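Local structure of Dye-decolorizing peroxidase Tfu_3078 (Thermobifida fusca, 5FW4) at residues R109-L114 with E201-A206; I85-A90 with D209-R214; P334-V339 with G397-R402; L136-M141 with V188-P193. The protein is a heme b peroxidase of the DyP type that uses hydrogen peroxide to oxidise anthraquinone dyes and, more modestly, azo dyes and phenolic substrates. All coordinates share one frame; numbering follows the deposited sequence.

Overall arrangement
The contacts sort themselves between the two ferredoxin-like halves of the DyP fold. From the N terminus, strand 81-89 opens the widest loop, closed by contact 2 when strand 211-220 pairs with it at the edge of the N-terminal sheet. Inside that loop, contact 1 joins helix 97-120 to helix 193-205, and inside contact 1 in turn lies contact 4, where the chain entering strand 141-146 meets strand 184-190. Contacts 1 and 2 touch through Trp111, contacts 1 and 4 through Leu203 and Val188. Contact 3 follows separately in the C-terminal half, its centre about 42 Å from that of contact 1, and carries the proximal heme ligand.

Contact 1 (R109-L114 with E201-A206); sequences RSWTEL and EELVAA
Ser110 opens the contact, its CB lying 4.0 Å from Ala206 CB. Its OG stays beside its own backbone N and bonds to the carbonyl of Ala106, one turn back in the same helix. One residue on, Trp111 reaches across with the edge of its indole. NE1 donates to Leu203 O at 2.6 Å, and the acceptor sits almost in the ring plane, though the N-H...O angle of 141° makes the bond bent. Leu114 comes next, a turn further along. With CG anti to the backbone N (chi1 -177°), it extends CD2 to within 3.7 Å of Leu203 CD2, the two leucines meeting at a slant, and the same methyl rests against the backbone of Glu202 at its O, 3.4 Å away. Ala206 CB flanks it at 4.2 Å from Leu114 CD2. Glu202 OE2 forms a salt bridge with Arg290 of the second subunit. The two helical segments run roughly antiparallel, 152° apart with a closest approach of their axes of 9.7 Å, and lie against one face of the N-terminal antiparallel sheet. There Trp111 stacks edge-to-face on Phe184, and Leu203 packs on Leu186 and Val188, all three on strand 184-190.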
# COMPACT_ATOMS: atom_id res chain seq x y z
N ARG A 109 -16.61 6.37 -22.20
CA ARG A 109 -15.96 5.88 -23.40
C ARG A 109 -14.45 5.71 -23.20
O ARG A 109 -13.89 4.68 -23.58
CB ARG A 109 -16.22 6.82 -24.60
CG ARG A 109 -15.83 6.15 -25.91
CD ARG A 109 -16.08 7.07 -27.09
NE ARG A 109 -17.49 7.14 -27.48
CZ ARG A 109 -18.12 6.28 -28.29
NH1 ARG A 109 -17.51 5.21 -28.78
NH2 ARG A 109 -19.39 6.48 -28.59
N SER A 110 -13.77 6.70 -22.65
CA SER A 110 -12.31 6.61 -22.54
C SER A 110 -11.94 5.43 -21.66
O SER A 110 -11.02 4.63 -21.93
CB SER A 110 -11.74 7.87 -21.88
OG SER A 110 -12.13 9.04 -22.55
N TRP A 111 -12.68 5.32 -20.57
CA TRP A 111 -12.38 4.23 -19.64
C TRP A 111 -12.63 2.88 -20.26
O TRP A 111 -11.81 1.98 -20.14
CB TRP A 111 -13.16 4.40 -18.32
CG TRP A 111 -12.64 5.49 -17.41
CD1 TRP A 111 -11.34 5.88 -17.23
CD2 TRP A 111 -13.41 6.26 -16.48
NE1 TRP A 111 -11.27 6.88 -16.29
CE2 TRP A 111 -12.53 7.14 -15.82
CE3 TRP A 111 -14.77 6.29 -16.14
CZ2 TRP A 111 -12.96 8.04 -14.88
CZ3 TRP A 111 -15.21 7.21 -15.22
CH2 TRP A 111 -14.31 8.05 -14.58
N THR A 112 -13.76 2.72 -20.92
CA THR A 112 -14.09 1.46 -21.56
C THR A 112 -13.01 1.07 -22.53
O THR A 112 -12.54 -0.06 -22.53
CB THR A 112 -15.46 1.51 -22.29
OG1 THR A 112 -16.53 1.72 -21.34
CG2 THR A 112 -15.71 0.18 -23.04
N GLU A 113 -12.60 2.02 -23.37
CA GLU A 113 -11.63 1.74 -24.40
C GLU A 113 -10.27 1.44 -23.81
O GLU A 113 -9.57 0.55 -24.30
CB GLU A 113 -11.59 2.90 -25.41
CG GLU A 113 -12.90 3.04 -26.16
CD GLU A 113 -12.90 4.15 -27.22
OE1 GLU A 113 -11.86 4.81 -27.48
OE2 GLU A 113 -13.98 4.35 -27.81
N LEU A 114 -9.91 2.14 -22.74
CA LEU A 114 -8.64 1.88 -22.09
C LEU A 114 -8.68 0.57 -21.28
O LEU A 114 -7.72 -0.18 -21.33
CB LEU A 114 -8.21 3.03 -21.18
CG LEU A 114 -6.84 2.81 -20.53
CD1 LEU A 114 -5.76 2.52 -21.57
CD2 LEU A 114 -6.44 4.03 -19.69
N GLU A 201 -2.72 5.42 -13.06
CA GLU A 201 -2.31 6.73 -13.68
C GLU A 201 -2.91 6.94 -15.05
O GLU A 201 -3.32 8.07 -15.40
CB GLU A 201 -0.80 6.81 -13.82
CG GLU A 201 -0.06 6.96 -12.53
CD GLU A 201 -0.42 8.22 -11.75
OE1 GLU A 201 -0.73 9.26 -12.36
OE2 GLU A 201 -0.41 8.16 -10.51
N GLU A 202 -2.93 5.90 -15.86
CA GLU A 202 -3.47 6.01 -17.25
C GLU A 202 -4.99 6.12 -17.24
O GLU A 202 -5.58 6.84 -17.97
CB GLU A 202 -3.07 4.80 -18.09
CG GLU A 202 -1.59 4.57 -18.23
CD GLU A 202 -0.89 5.68 -18.99
OE1 GLU A 202 -1.42 6.15 -20.00
OE2 GLU A 202 0.18 6.11 -18.53
N LEU A 203 -5.65 5.40 -16.32
CA LEU A 203 -7.08 5.46 -16.26
C LEU A 203 -7.61 6.78 -15.73
O LEU A 203 -8.68 7.24 -16.15
CB LEU A 203 -7.61 4.29 -15.40
CG LEU A 203 -7.51 2.94 -16.09
CD1 LEU A 203 -7.50 1.86 -15.00
CD2 LEU A 203 -8.63 2.69 -17.08
N VAL A 204 -6.90 7.39 -14.78
CA VAL A 204 -7.35 8.64 -14.22
C VAL A 204 -7.10 9.74 -15.26
O VAL A 204 -7.92 10.58 -15.49
CB VAL A 204 -6.58 8.92 -12.98
CG1 VAL A 204 -6.82 10.34 -12.46
CG2 VAL A 204 -7.05 7.91 -11.90
N ALA A 205 -5.96 9.65 -15.87
CA ALA A 205 -5.59 10.61 -16.96
C ALA A 205 -6.53 10.61 -18.16
O ALA A 205 -6.69 11.65 -18.83
CB ALA A 205 -4.18 10.29 -17.42
N ALA A 206 -7.08 9.44 -18.48
CA ALA A 206 -7.96 9.29 -19.63
C ALA A 206 -9.25 10.06 -19.49
O ALA A 206 -9.88 10.39 -20.51
CB ALA A 206 -8.24 7.83 -19.93

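Contact 2 (I85-A90 with D209-R214)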
# COMPACT_ATOMS: atom_id res chain seq x y z
N ILE A 85 -11.32 3.65 -6.56
CA ILE A 85 -11.29 5.09 -6.80
C ILE A 85 -12.72 5.55 -7.16
O ILE A 85 -13.35 5.02 -8.08
CB ILE A 85 -10.36 5.47 -7.96
CG1 ILE A 85 -8.98 4.85 -7.77
CG2 ILE A 85 -10.29 6.99 -8.12
CD1 ILE A 85 -8.14 4.88 -9.03
N ALA A 86 -13.24 6.47 -6.37
CA ALA A 86 -14.52 7.12 -6.60
C ALA A 86 -14.22 8.48 -7.20
O ALA A 86 -13.40 9.25 -6.67
CB ALA A 86 -15.31 7.27 -5.32
N LEU A 87 -14.92 8.77 -8.28
CA LEU A 87 -14.79 10.04 -8.96
C LEU A 87 -16.14 10.70 -9.23
O LEU A 87 -17.15 10.03 -9.46
CB LEU A 87 -14.06 9.81 -10.29
CG LEU A 87 -12.73 9.05 -10.37
CD1 LEU A 87 -12.95 7.62 -10.79
CD2 LEU A 87 -11.81 9.72 -11.43
N ASP A 88 -16.13 12.04 -9.32
CA ASP A 88 -17.29 12.83 -9.66
C ASP A 88 -16.98 13.47 -11.00
O ASP A 88 -15.79 13.64 -11.34
CB ASP A 88 -17.53 13.92 -8.62
CG ASP A 88 -18.00 13.33 -7.28
OD1 ASP A 88 -18.60 12.26 -7.37
OD2 ASP A 88 -17.73 13.91 -6.20
N LEU A 89 -18.03 13.80 -11.73
CA LEU A 89 -17.88 14.71 -12.89
C LEU A 89 -17.22 15.99 -12.39
O LEU A 89 -17.50 16.45 -11.29
CB LEU A 89 -19.24 15.00 -13.49
CG LEU A 89 -19.92 13.87 -14.23
CD1 LEU A 89 -21.40 14.18 -14.41
CD2 LEU A 89 -19.23 13.67 -15.58
N ALA A 90 -16.36 16.59 -13.21
CA ALA A 90 -15.71 17.83 -12.84
C ALA A 90 -16.76 18.88 -12.44
O ALA A 90 -17.85 18.92 -12.99
CB ALA A 90 -14.87 18.32 -14.01
N ASP A 209 -10.08 15.60 -17.68
CA ASP A 209 -10.78 16.85 -17.94
C ASP A 209 -12.20 16.75 -17.41
O ASP A 209 -12.77 17.75 -16.93
CB ASP A 209 -10.81 17.18 -19.44
CG ASP A 209 -9.46 17.61 -19.99
OD1 ASP A 209 -8.58 18.00 -19.19
OD2 ASP A 209 -9.29 17.58 -21.24
N ALA A 210 -12.75 15.54 -17.47
CA ALA A 210 -14.17 15.32 -17.26
C ALA A 210 -14.54 14.95 -15.81
O ALA A 210 -15.72 14.99 -15.44
CB ALA A 210 -14.62 14.21 -18.19
N THR A 211 -13.55 14.57 -15.01
CA THR A 211 -13.82 13.99 -13.68
C THR A 211 -12.78 14.44 -12.68
O THR A 211 -11.72 14.97 -13.07
CB THR A 211 -13.77 12.46 -13.75
OG1 THR A 211 -12.45 12.03 -14.12
CG2 THR A 211 -14.81 11.88 -14.72
N ALA A 212 -13.08 14.21 -11.39
CA ALA A 212 -12.19 14.55 -10.31
C ALA A 212 -12.31 13.45 -9.27
O ALA A 212 -13.41 12.99 -9.09
CB ALA A 212 -12.60 15.86 -9.66
N VAL A 213 -11.20 13.08 -8.63
CA VAL A 213 -11.26 12.03 -7.57
C VAL A 213 -11.98 12.57 -6.37
O VAL A 213 -11.71 13.67 -5.92
CB VAL A 213 -9.88 11.47 -7.22
CG1 VAL A 213 -9.95 10.44 -6.09
CG2 VAL A 213 -9.31 10.72 -8.39
N ARG A 214 -12.89 11.76 -5.84
CA ARG A 214 -13.70 12.13 -4.70
C ARG A 214 -13.09 11.45 -3.46
O ARG A 214 -12.78 12.13 -2.48
CB ARG A 214 -15.13 11.69 -4.89
CG ARG A 214 -16.02 11.98 -3.67
CD ARG A 214 -17.38 11.35 -3.91
NE ARG A 214 -18.33 11.65 -2.85
CZ ARG A 214 -19.06 12.76 -2.77
NH1 ARG A 214 -18.96 13.73 -3.69
NH2 ARG A 214 -19.90 12.93 -1.76
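Backbone hydrogen bonds zip Ala86, Asp88 and Ala90 to Arg214, Ala212 and Ala210 in antiparallel pairing. Asp88 and Ala212 form the hydrogen-bonded pair, Asp88 N giving to Ala212 O at 2.9 Å and Ala212 N returning to Asp88 O at 2.8 Å; Arg214 N and Ala90 N extend the pairing at its two ends. The charged contact joins Asp88 and Arg214: NH1 of Arg214 meets the syn side of Asp88 OD2 at 2.8 Å, in the guanidinium plane, although carboxylate and guanidinium are turned 64° apart. Arg214 gets there with its chain extended from CG to NE, and its NE bonds to Cys180 O. Asp88 OD1 takes the backbone N of Asp183. An asparagine at Asp88 would probably leave Arg214 without its countercharge and its NH1 more loosely held. Apolar contact is made by Ile85 CG2 and Leu87 CD2, 3.9 and 4.1 Å from Val213 CG2. Leu87 CD2 also passes Thr211 OG1, which is hydrogen-bonded to Ala207 O. Strand 211-220 is an outermost strand of this sheet within the chain, beside 81-89, whose other side pairs with 184-190. Thr211 and Leu89 pack on helix 97-120, while Ile85 and Val213 meet Trp363 of the second subunit.

Contact 3 (P334-V339 with G397-R402); sequences PENAHV and GDALNR. With HEM (protoporphyrin IX containing Fe), chain C.
His338 and Asp398 form the tight heart of this contact. ND1 of His338 donates to Asp398 OD2 at 2.7 Å in an almost straight line (175°), entering on the syn lone pair, with ring and carboxylate only 13° from coplanar. NE2, at the other end of the ring, binds the heme iron at 2.2 Å. Over one face lies Leu400 CD2, 3.8 Å from the ring centroid in a CH-pi contact, and the same methyl reaches the porphyrin at HEM C2B. With CG opposite the backbone N (chi1 -167°) the Asp398 carboxylate reaches His338, and OD1 is held by Leu400 N at 3.0 Å, from above the carboxylate plane, in an Asx turn. Further out the fit is looser. Ala399 N still bonds to Asn336 O at 2.9 Å, but the Asn336 amide merely rests against Ala399 CB, and a water weakly links Asn336 OD1 to Arg402 NH2. Replacing Asp398 by an alanine would probably leave His338 ND1 without its acceptor and the imidazole freer to turn about its bond to iron. Such a proximal histidine-carboxylate pair is familiar from heme peroxidases; the carboxylate is likely to give the imidazole more imidazolate character, strengthening its donation to the iron and favouring higher oxidation states.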
# COMPACT_ATOMS: atom_id res chain seq x y z
N PRO A 334 -22.04 -18.74 19.00
CA PRO A 334 -22.75 -17.78 19.84
C PRO A 334 -23.96 -17.10 19.20
O PRO A 334 -24.01 -16.92 17.97
CB PRO A 334 -21.67 -16.76 20.18
CG PRO A 334 -20.43 -17.58 20.26
CD PRO A 334 -20.58 -18.64 19.20
N GLU A 335 -24.92 -16.68 20.04
CA GLU A 335 -26.11 -16.05 19.50
C GLU A 335 -25.77 -14.80 18.73
O GLU A 335 -26.49 -14.43 17.81
CB GLU A 335 -27.10 -15.63 20.55
CG GLU A 335 -27.69 -16.81 21.28
CD GLU A 335 -26.79 -17.32 22.37
OE1 GLU A 335 -25.55 -17.10 22.28
OE2 GLU A 335 -27.34 -17.96 23.34
N ASN A 336 -24.72 -14.11 19.15
CA ASN A 336 -24.36 -12.86 18.47
C ASN A 336 -23.18 -13.03 17.55
O ASN A 336 -22.53 -12.06 17.26
CB ASN A 336 -24.11 -11.72 19.48
CG ASN A 336 -22.92 -11.95 20.40
OD1 ASN A 336 -22.64 -11.10 21.24
ND2 ASN A 336 -22.23 -13.08 20.28
N ALA A 337 -22.90 -14.26 17.10
CA ALA A 337 -21.73 -14.50 16.26
C ALA A 337 -22.00 -13.94 14.91
O ALA A 337 -23.10 -14.04 14.38
CB ALA A 337 -21.41 -15.99 16.14
N HIS A 338 -20.94 -13.37 14.34
CA HIS A 338 -21.03 -12.76 13.05
C HIS A 338 -21.67 -13.67 11.99
O HIS A 338 -22.67 -13.31 11.40
CB HIS A 338 -19.62 -12.38 12.64
CG HIS A 338 -19.54 -11.70 11.32
ND1 HIS A 338 -20.06 -10.45 11.09
CD2 HIS A 338 -18.98 -12.10 10.16
CE1 HIS A 338 -19.84 -10.11 9.83
NE2 HIS A 338 -19.19 -11.10 9.25
N VAL A 339 -21.09 -14.84 11.78
CA VAL A 339 -21.60 -15.78 10.78
C VAL A 339 -23.03 -16.27 11.07
O VAL A 339 -23.75 -16.66 10.15
CB VAL A 339 -20.65 -16.98 10.54
CG1 VAL A 339 -19.22 -16.52 10.34
CG2 VAL A 339 -20.72 -17.99 11.68
N GLY A 397 -26.89 -6.68 17.12
CA GLY A 397 -25.75 -6.64 18.01
C GLY A 397 -24.69 -7.68 17.69
O GLY A 397 -24.21 -8.39 18.58
N ASP A 398 -24.27 -7.72 16.41
CA ASP A 398 -23.13 -8.54 16.02
C ASP A 398 -22.04 -8.33 17.03
O ASP A 398 -21.77 -7.17 17.39
CB ASP A 398 -22.61 -8.08 14.65
CG ASP A 398 -21.65 -9.04 14.02
OD1 ASP A 398 -21.09 -9.95 14.67
OD2 ASP A 398 -21.43 -8.86 12.81
N ALA A 399 -21.42 -9.43 17.48
CA ALA A 399 -20.26 -9.41 18.41
C ALA A 399 -19.09 -8.63 17.81
O ALA A 399 -18.23 -8.09 18.51
CB ALA A 399 -19.78 -10.82 18.68
N LEU A 400 -19.04 -8.66 16.51
CA LEU A 400 -17.98 -7.94 15.78
C LEU A 400 -18.08 -6.41 15.81
O LEU A 400 -17.04 -5.72 15.68
CB LEU A 400 -17.98 -8.44 14.35
CG LEU A 400 -16.93 -7.89 13.36
CD1 LEU A 400 -15.52 -8.19 13.82
CD2 LEU A 400 -17.20 -8.58 12.04
N ASN A 401 -19.30 -5.87 16.01
CA ASN A 401 -19.51 -4.40 16.00
C ASN A 401 -18.57 -3.63 16.91
O ASN A 401 -18.10 -2.53 16.58
CB ASN A 401 -20.94 -4.06 16.41
CG ASN A 401 -21.95 -4.41 15.36
OD1 ASN A 401 -21.64 -4.56 14.18
ND2 ASN A 401 -23.19 -4.49 15.77
N ARG A 402 -18.35 -4.19 18.10
CA ARG A 402 -17.38 -3.67 19.04
C ARG A 402 -16.00 -3.35 18.44
O ARG A 402 -15.30 -2.47 18.95
CB ARG A 402 -17.17 -4.72 20.14
CG ARG A 402 -16.56 -4.26 21.44
CD ARG A 402 -17.00 -5.28 22.52
NE ARG A 402 -17.10 -6.64 21.94
CZ ARG A 402 -18.23 -7.35 21.73
NH1 ARG A 402 -19.45 -6.88 22.07
NH2 ARG A 402 -18.12 -8.56 21.17
CHA HEM C . -18.57 -14.18 6.92
CHB HEM C . -15.26 -11.16 8.76
CHC HEM C . -18.14 -7.44 7.66
CHD HEM C . -21.33 -10.44 5.58
C1A HEM C . -17.44 -13.67 7.51
C2A HEM C . -16.40 -14.47 8.02
C3A HEM C . -15.49 -13.62 8.56
C4A HEM C . -15.94 -12.31 8.37
CMA HEM C . -14.20 -13.99 9.18
CAA HEM C . -16.35 -15.98 8.02
CBA HEM C . -15.65 -16.57 6.80
CGA HEM C . -16.49 -16.42 5.57
O1A HEM C . -16.13 -15.57 4.71
O2A HEM C . -17.50 -17.14 5.41
C1B HEM C . -15.79 -9.87 8.62
C2B HEM C . -15.13 -8.70 9.05
C3B HEM C . -15.92 -7.63 8.74
C4B HEM C . -17.10 -8.20 8.09
CMB HEM C . -13.77 -8.66 9.71
CAB HEM C . -15.71 -6.18 8.90
CBB HEM C . -14.54 -5.64 9.24
C1C HEM C . -19.25 -7.91 7.00
C2C HEM C . -20.27 -7.12 6.51
C3C HEM C . -21.17 -7.98 5.90
C4C HEM C . -20.69 -9.30 6.04
CMC HEM C . -20.27 -5.62 6.66
CAC HEM C . -22.46 -7.78 5.26
CBC HEM C . -23.19 -6.73 5.47
C1D HEM C . -20.77 -11.71 5.81
C2D HEM C . -21.46 -12.92 5.35
C3D HEM C . -20.69 -13.96 5.74
C4D HEM C . -19.56 -13.37 6.44
CMD HEM C . -22.76 -13.02 4.57
CAD HEM C . -20.97 -15.43 5.47
CBD HEM C . -21.97 -15.93 6.52
CGD HEM C . -22.40 -17.35 6.21
O1D HEM C . -23.26 -17.61 5.34
O2D HEM C . -21.85 -18.28 6.83
NA HEM C . -17.15 -12.34 7.74
NB HEM C . -16.95 -9.53 8.05
NC HEM C . -19.54 -9.23 6.75
ND HEM C . -19.61 -12.00 6.46
FE HEM C . -18.36 -10.83 7.28
O HOH W 1 -19.40 -10.92 22.30

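Contact 4 (L136-M141 with V188-P193); sequences LPASLM and VGAEDP
The entrance to strand 141-146, an outermost strand of the N-terminal ferredoxin-like sheet, is laid against the end of strand 184-190 here. Met141 and Gly189 form the antiparallel hydrogen-bonded pair, Met141 N giving to Gly189 O and Gly189 N to Met141 O, each at 3.0 Å. Ahead of that pair, Ala138 and Ser139 both have left-handed backbone conformation, and Ala138 O accepts from Glu191 N at 2.8 Å in a nearly straight bond (170°). Leu140 fills the interval. Its chi1 of 178° turns CG opposite the backbone N, which carries CD1 alongside Val188 CG1, 3.9 Å away, the two side chains pointing the same way, and on to Ala190 CB at 4.3 Å. Met141 CG lies 3.6 Å from Gly189 O, close to where a CB on the glycine would stand, so the lack of a side chain suits this spot. Ala138 CB packs beside Asp192, 3.8 Å from Asp192 N. The charged groups point to other partners. Glu191 takes the backbone N of Ala80 and Ala224 on its two oxygens, and Asp192 caps helix 193-205 through OD2 to Val195 N while OD1 bonds to Thr223 of the second subunit. Two buried carboxylates are thus met largely by N-H groups and a hydroxyl, and the N-H groups at the helix start would probably favour the charged form of Asp192.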
# COMPACT_ATOMS: atom_id res chain seq x y z
N LEU A 136 5.70 -8.34 -15.61
CA LEU A 136 4.77 -9.31 -16.18
C LEU A 136 3.34 -8.76 -16.09
O LEU A 136 3.11 -7.77 -15.44
CB LEU A 136 4.91 -10.66 -15.42
CG LEU A 136 6.25 -11.37 -15.62
CD1 LEU A 136 6.37 -12.57 -14.68
CD2 LEU A 136 6.48 -11.76 -17.07
N PRO A 137 2.36 -9.42 -16.73
CA PRO A 137 1.05 -8.79 -16.81
C PRO A 137 0.28 -8.64 -15.49
O PRO A 137 -0.49 -7.69 -15.31
CB PRO A 137 0.30 -9.71 -17.77
CG PRO A 137 1.38 -10.27 -18.64
CD PRO A 137 2.49 -10.52 -17.69
N ALA A 138 0.55 -9.55 -14.57
CA ALA A 138 0.05 -9.50 -13.17
C ALA A 138 -1.44 -9.40 -13.05
O ALA A 138 -1.93 -8.63 -12.21
CB ALA A 138 0.71 -8.38 -12.38
N SER A 139 -2.16 -10.15 -13.89
CA SER A 139 -3.59 -10.24 -13.81
C SER A 139 -4.30 -8.89 -13.79
O SER A 139 -5.29 -8.73 -13.11
CB SER A 139 -3.98 -11.08 -12.55
OG SER A 139 -3.38 -12.34 -12.69
N LEU A 140 -3.84 -7.90 -14.57
CA LEU A 140 -4.47 -6.60 -14.50
C LEU A 140 -5.91 -6.65 -14.99
O LEU A 140 -6.23 -7.30 -16.00
CB LEU A 140 -3.67 -5.57 -15.31
CG LEU A 140 -4.18 -4.15 -15.41
CD1 LEU A 140 -4.19 -3.41 -14.10
CD2 LEU A 140 -3.25 -3.44 -16.42
N MET A 141 -6.79 -6.00 -14.22
CA MET A 141 -8.20 -5.98 -14.48
C MET A 141 -8.80 -4.68 -14.03
O MET A 141 -8.42 -4.08 -13.00
CB MET A 141 -8.92 -7.13 -13.75
CG MET A 141 -8.52 -7.27 -12.34
SD MET A 141 -9.43 -8.65 -11.59
CE MET A 141 -8.68 -10.02 -12.43
N VAL A 188 -9.46 -1.11 -9.89
CA VAL A 188 -8.30 -1.60 -10.61
C VAL A 188 -7.59 -2.59 -9.71
O VAL A 188 -7.28 -2.28 -8.53
CB VAL A 188 -7.38 -0.42 -11.02
CG1 VAL A 188 -6.38 -0.82 -12.09
CG2 VAL A 188 -8.24 0.74 -11.49
N GLY A 189 -7.31 -3.75 -10.28
CA GLY A 189 -6.67 -4.84 -9.56
C GLY A 189 -5.48 -5.38 -10.30
O GLY A 189 -5.49 -5.44 -11.54
N ALA A 190 -4.43 -5.71 -9.55
CA ALA A 190 -3.32 -6.42 -10.10
C ALA A 190 -2.59 -7.18 -9.01
O ALA A 190 -2.76 -6.91 -7.82
CB ALA A 190 -2.36 -5.48 -10.86
N GLU A 191 -1.78 -8.16 -9.42
CA GLU A 191 -0.98 -8.93 -8.49
C GLU A 191 0.29 -8.22 -8.07
O GLU A 191 0.99 -8.69 -7.20
CB GLU A 191 -0.70 -10.29 -9.15
CG GLU A 191 -0.05 -11.33 -8.27
CD GLU A 191 -0.94 -11.83 -7.12
OE1 GLU A 191 -2.18 -11.76 -7.19
OE2 GLU A 191 -0.29 -12.35 -6.21
N ASP A 192 0.65 -7.11 -8.75
CA ASP A 192 1.86 -6.35 -8.44
C ASP A 192 1.48 -4.85 -8.24
O ASP A 192 0.63 -4.36 -8.97
CB ASP A 192 2.85 -6.46 -9.62
CG ASP A 192 4.10 -5.75 -9.33
OD1 ASP A 192 4.95 -6.37 -8.70
OD2 ASP A 192 4.20 -4.52 -9.71
N PRO A 193 2.04 -4.15 -7.23
CA PRO A 193 1.52 -2.84 -6.91
C PRO A 193 2.04 -1.82 -7.95
O PRO A 193 1.50 -0.74 -8.10
CB PRO A 193 2.18 -2.48 -5.60
CG PRO A 193 3.39 -3.30 -5.56
CD PRO A 193 3.17 -4.50 -6.39